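PDB 5BP8: Ent-copalyl diphosphate synthase from Streptomyces platensis, which is probably a largely helical protein of the terpene cyclase kind, with a domain related to the C-terminal domain of squalene-hopene cyclase. Local coordinates for residues S420-A423 and A424-A428; V456-L459 and M460-T464. One frame throughout, in Å; residues are numbered along the deposited sequence.

Contact 1: residues S420-A423 and A424-A428; sequences SARA and AVDRA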
# COMPACT_ATOMS: atom_id res chain seq x y z
N SER A 420 7.23 -31.76 -0.02
CA SER A 420 8.03 -31.38 -1.20
C SER A 420 8.51 -29.94 -1.10
O SER A 420 9.52 -29.58 -1.73
CB SER A 420 7.22 -31.59 -2.50
OG SER A 420 6.19 -30.62 -2.64
N ALA A 421 7.79 -29.12 -0.32
CA ALA A 421 8.06 -27.69 -0.21
C ALA A 421 8.96 -27.30 0.97
O ALA A 421 9.33 -26.11 1.10
CB ALA A 421 6.75 -26.91 -0.13
N ARG A 422 9.37 -28.27 1.77
CA ARG A 422 10.14 -28.00 3.00
C ARG A 422 11.57 -27.47 2.74
O ARG A 422 12.11 -26.71 3.54
CB ARG A 422 10.19 -29.24 3.91
CG ARG A 422 10.85 -29.02 5.27
CD ARG A 422 10.07 -28.03 6.14
NE ARG A 422 10.94 -27.18 6.96
CZ ARG A 422 10.52 -26.34 7.92
NH1 ARG A 422 9.22 -26.20 8.21
NH2 ARG A 422 11.43 -25.63 8.58
N ALA A 423 12.18 -27.90 1.63
CA ALA A 423 13.51 -27.41 1.25
C ALA A 423 13.49 -25.89 1.05
O ALA A 423 14.39 -25.17 1.50
CB ALA A 423 14.00 -28.08 -0.02
N ALA A 424 12.46 -25.43 0.35
CA ALA A 424 12.29 -24.01 0.07
C ALA A 424 12.08 -23.19 1.34
O ALA A 424 12.62 -22.07 1.48
CB ALA A 424 11.12 -23.82 -0.87
N VAL A 425 11.28 -23.72 2.25
CA VAL A 425 11.07 -23.07 3.53
C VAL A 425 12.38 -22.92 4.29
O VAL A 425 12.66 -21.86 4.86
CB VAL A 425 10.05 -23.82 4.40
CG1 VAL A 425 10.06 -23.26 5.81
CG2 VAL A 425 8.66 -23.75 3.76
N ASP A 426 13.21 -23.98 4.31
CA ASP A 426 14.49 -23.89 5.00
C ASP A 426 15.42 -22.87 4.34
O ASP A 426 16.16 -22.20 5.03
CB ASP A 426 15.22 -25.25 5.04
CG ASP A 426 14.47 -26.30 5.84
OD1 ASP A 426 13.67 -25.94 6.72
OD2 ASP A 426 14.72 -27.50 5.60
N ARG A 427 15.38 -22.77 3.01
CA ARG A 427 16.21 -21.81 2.28
C ARG A 427 15.77 -20.37 2.62
O ARG A 427 16.60 -19.47 2.68
CB ARG A 427 16.09 -21.99 0.78
CG ARG A 427 16.79 -23.22 0.20
CD ARG A 427 17.12 -22.93 -1.25
NE ARG A 427 16.09 -23.36 -2.20
CZ ARG A 427 15.71 -22.68 -3.29
NH1 ARG A 427 16.19 -21.46 -3.58
NH2 ARG A 427 14.78 -23.21 -4.08
N ALA A 428 14.47 -20.18 2.80
CA ALA A 428 13.93 -18.87 3.26
C ALA A 428 14.42 -18.52 4.67
O ALA A 428 14.83 -17.37 4.94
CB ALA A 428 12.41 -18.87 3.21
O HOH W 1 11.24 -27.35 -1.89
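Arg422 and Asp426 form a salt bridge one turn apart, an i to i+4 pair in the first turns of helix 422-435, within a domain related to the C-terminal domain of squalene-hopene cyclase. The guanidinium comes side-on and gives two nitrogens to a single oxygen: NE of Arg422 lies 3.0 Å from OD1 of Asp426, and NH2 of Arg422 lies 2.9 Å from the same OD1. NH2 meets that oxygen nearly along its C-O bond, whereas NE arrives from above the carboxylate plane, the two flat groups being 59° apart. Arg422 swings CG opposite its backbone nitrogen (chi1 -174°), and the chain, bent at chi2 and chi3, leans forward along the helix to Asp426. NH2 probably donates to Thr462 O as well, and two acceptors on one group should limit its rotation. Beneath run the i to i+4 backbone bonds, Val425 N to Ala421 O, Asp426 N to Arg422 O and Arg427 N to Ala423 O. A water bridges Ser420 O and Ala424 N at the helix start. The side chains of Ala421 and Ala424 touch Leu385. Finally, CG1 of Val425 sits over the centre of the Arg422 guanidinium, 3.8 Å from its CZ.

Contact 2: residues V456-L459 and M460-T464; sequences VQLL and MRTRT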
# COMPACT_ATOMS: atom_id res chain seq x y z
N VAL A 456 10.71 -12.52 12.38
CA VAL A 456 10.52 -13.23 13.65
C VAL A 456 9.41 -14.30 13.50
O VAL A 456 9.59 -15.47 13.91
CB VAL A 456 10.23 -12.26 14.81
CG1 VAL A 456 9.71 -13.00 16.03
CG2 VAL A 456 11.48 -11.47 15.15
N GLN A 457 8.30 -13.91 12.87
CA GLN A 457 7.21 -14.86 12.59
C GLN A 457 7.66 -16.02 11.74
O GLN A 457 7.35 -17.17 12.06
CB GLN A 457 6.06 -14.19 11.86
CG GLN A 457 5.28 -13.22 12.70
CD GLN A 457 4.06 -12.71 11.96
OE1 GLN A 457 3.28 -13.50 11.41
NE2 GLN A 457 3.88 -11.38 11.97
N LEU A 458 8.37 -15.73 10.64
CA LEU A 458 8.88 -16.77 9.75
C LEU A 458 9.72 -17.77 10.53
O LEU A 458 9.51 -18.98 10.42
CB LEU A 458 9.72 -16.16 8.62
CG LEU A 458 10.38 -17.13 7.64
CD1 LEU A 458 9.41 -18.17 7.11
CD2 LEU A 458 11.02 -16.39 6.46
N LEU A 459 10.69 -17.26 11.31
CA LEU A 459 11.61 -18.12 12.04
C LEU A 459 10.90 -18.96 13.10
O LEU A 459 11.17 -20.17 13.21
CB LEU A 459 12.73 -17.30 12.67
CG LEU A 459 13.72 -16.65 11.71
CD1 LEU A 459 14.64 -15.70 12.47
CD2 LEU A 459 14.55 -17.68 10.95
N MSE A 460 10.01 -18.34 13.86
CA MSE A 460 9.29 -19.06 14.93
C MSE A 460 8.30 -20.05 14.38
O MSE A 460 8.24 -21.22 14.84
CB MSE A 460 8.65 -18.09 15.91
CG MSE A 460 9.66 -17.25 16.67
SE MSE A 460 10.83 -18.32 17.85
CE MSE A 460 12.19 -19.10 16.70
N ARG A 461 7.52 -19.65 13.38
CA ARG A 461 6.46 -20.53 12.88
C ARG A 461 6.99 -21.73 12.08
O ARG A 461 6.28 -22.75 11.96
CB ARG A 461 5.42 -19.76 12.09
CG ARG A 461 4.56 -18.84 12.95
CD ARG A 461 3.78 -17.82 12.14
NE ARG A 461 2.83 -18.39 11.19
CZ ARG A 461 2.09 -17.67 10.35
NH1 ARG A 461 2.17 -16.33 10.33
NH2 ARG A 461 1.29 -18.27 9.52
N THR A 462 8.21 -21.65 11.57
CA THR A 462 8.77 -22.72 10.74
C THR A 462 9.84 -23.50 11.47
O THR A 462 10.53 -24.31 10.87
CB THR A 462 9.35 -22.18 9.42
OG1 THR A 462 10.46 -21.31 9.67
CG2 THR A 462 8.27 -21.47 8.62
N ARG A 463 9.97 -23.26 12.77
CA ARG A 463 10.98 -23.88 13.60
C ARG A 463 10.58 -25.34 13.77
O ARG A 463 9.41 -25.65 13.82
CB ARG A 463 11.02 -23.18 14.95
CG ARG A 463 12.17 -23.53 15.87
CD ARG A 463 12.30 -22.47 16.95
NE ARG A 463 12.75 -22.99 18.25
CZ ARG A 463 11.97 -23.18 19.32
NH1 ARG A 463 10.66 -22.90 19.29
NH2 ARG A 463 12.50 -23.65 20.44
N THR A 464 11.57 -26.23 13.80
CA THR A 464 11.32 -27.65 14.09
C THR A 464 12.24 -28.12 15.20
O THR A 464 13.18 -27.41 15.57
CB THR A 464 11.54 -28.54 12.84
OG1 THR A 464 12.90 -28.43 12.38
CG2 THR A 464 10.57 -28.16 11.74
O HOH W 2 12.66 -21.47 11.11
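The C-terminal end of helix 449-461 closes here on a threonine: Thr462 is the first residue to leave helical backbone angles, and its side chain turns back on the last turn. OG1 of Thr462 donates to the carbonyl oxygen of Leu458 over a short 2.6 Å, reaching it 29° out of the carbonyl plane. The hydroxyl is placed between the backbone N and the carbonyl carbon (chi1 64°), and Thr462 N makes a weak 3.2 Å bond to the same Leu458 O. One carbonyl thus takes two donors from one residue, and a water that donates to both Leu459 O and Thr462 OG1 ties in the next carbonyl. The methyl of Thr462, CG2, packs 3.8 Å from CD1 of Leu458. One residue earlier on each side, Gln457 and Arg461 run side by side in the same direction; NH1 of Arg461 donates weakly to OE1 of Gln457 at 3.2 Å, edge-on, with the amide and guanidinium nearly coplanar, 16° apart. Regular bonds from Met460 N to Val456 O and from Arg461 N to Gln457 O hold the turn beneath. Met460, present as selenomethionine, lays its CG 4.3 Å from CG1 of Val456 and touches helix 469-484 and Leu517 of helix 504-518, while Leu458 and Thr462 touch helix 402-416 and Leu459 meets Ala432 of helix 422-435.

Contacts 1 and 2 show how the beginning of one helix can be joined to the end of the next: helices 422-435 and 449-461 are successive in the chain, and the two centres lie about 12 Å apart. The polar link is a probable hydrogen bond from Arg422 NH2 to Thr462 O, 2.8 Å long, which makes the arginine of the salt bridge in contact 1 a partner of the helix end in contact 2. Beside it, Val425 CG1 packs 3.8 Å from Thr462 CG2, and Arg422 NH2 lies 4.1 Å from Thr464 CG2. Ala414 of helix 402-416 touches both Val425 and Thr462. The contact centres lie about 28 Å and 25 Å from the chain's centre, on the same side.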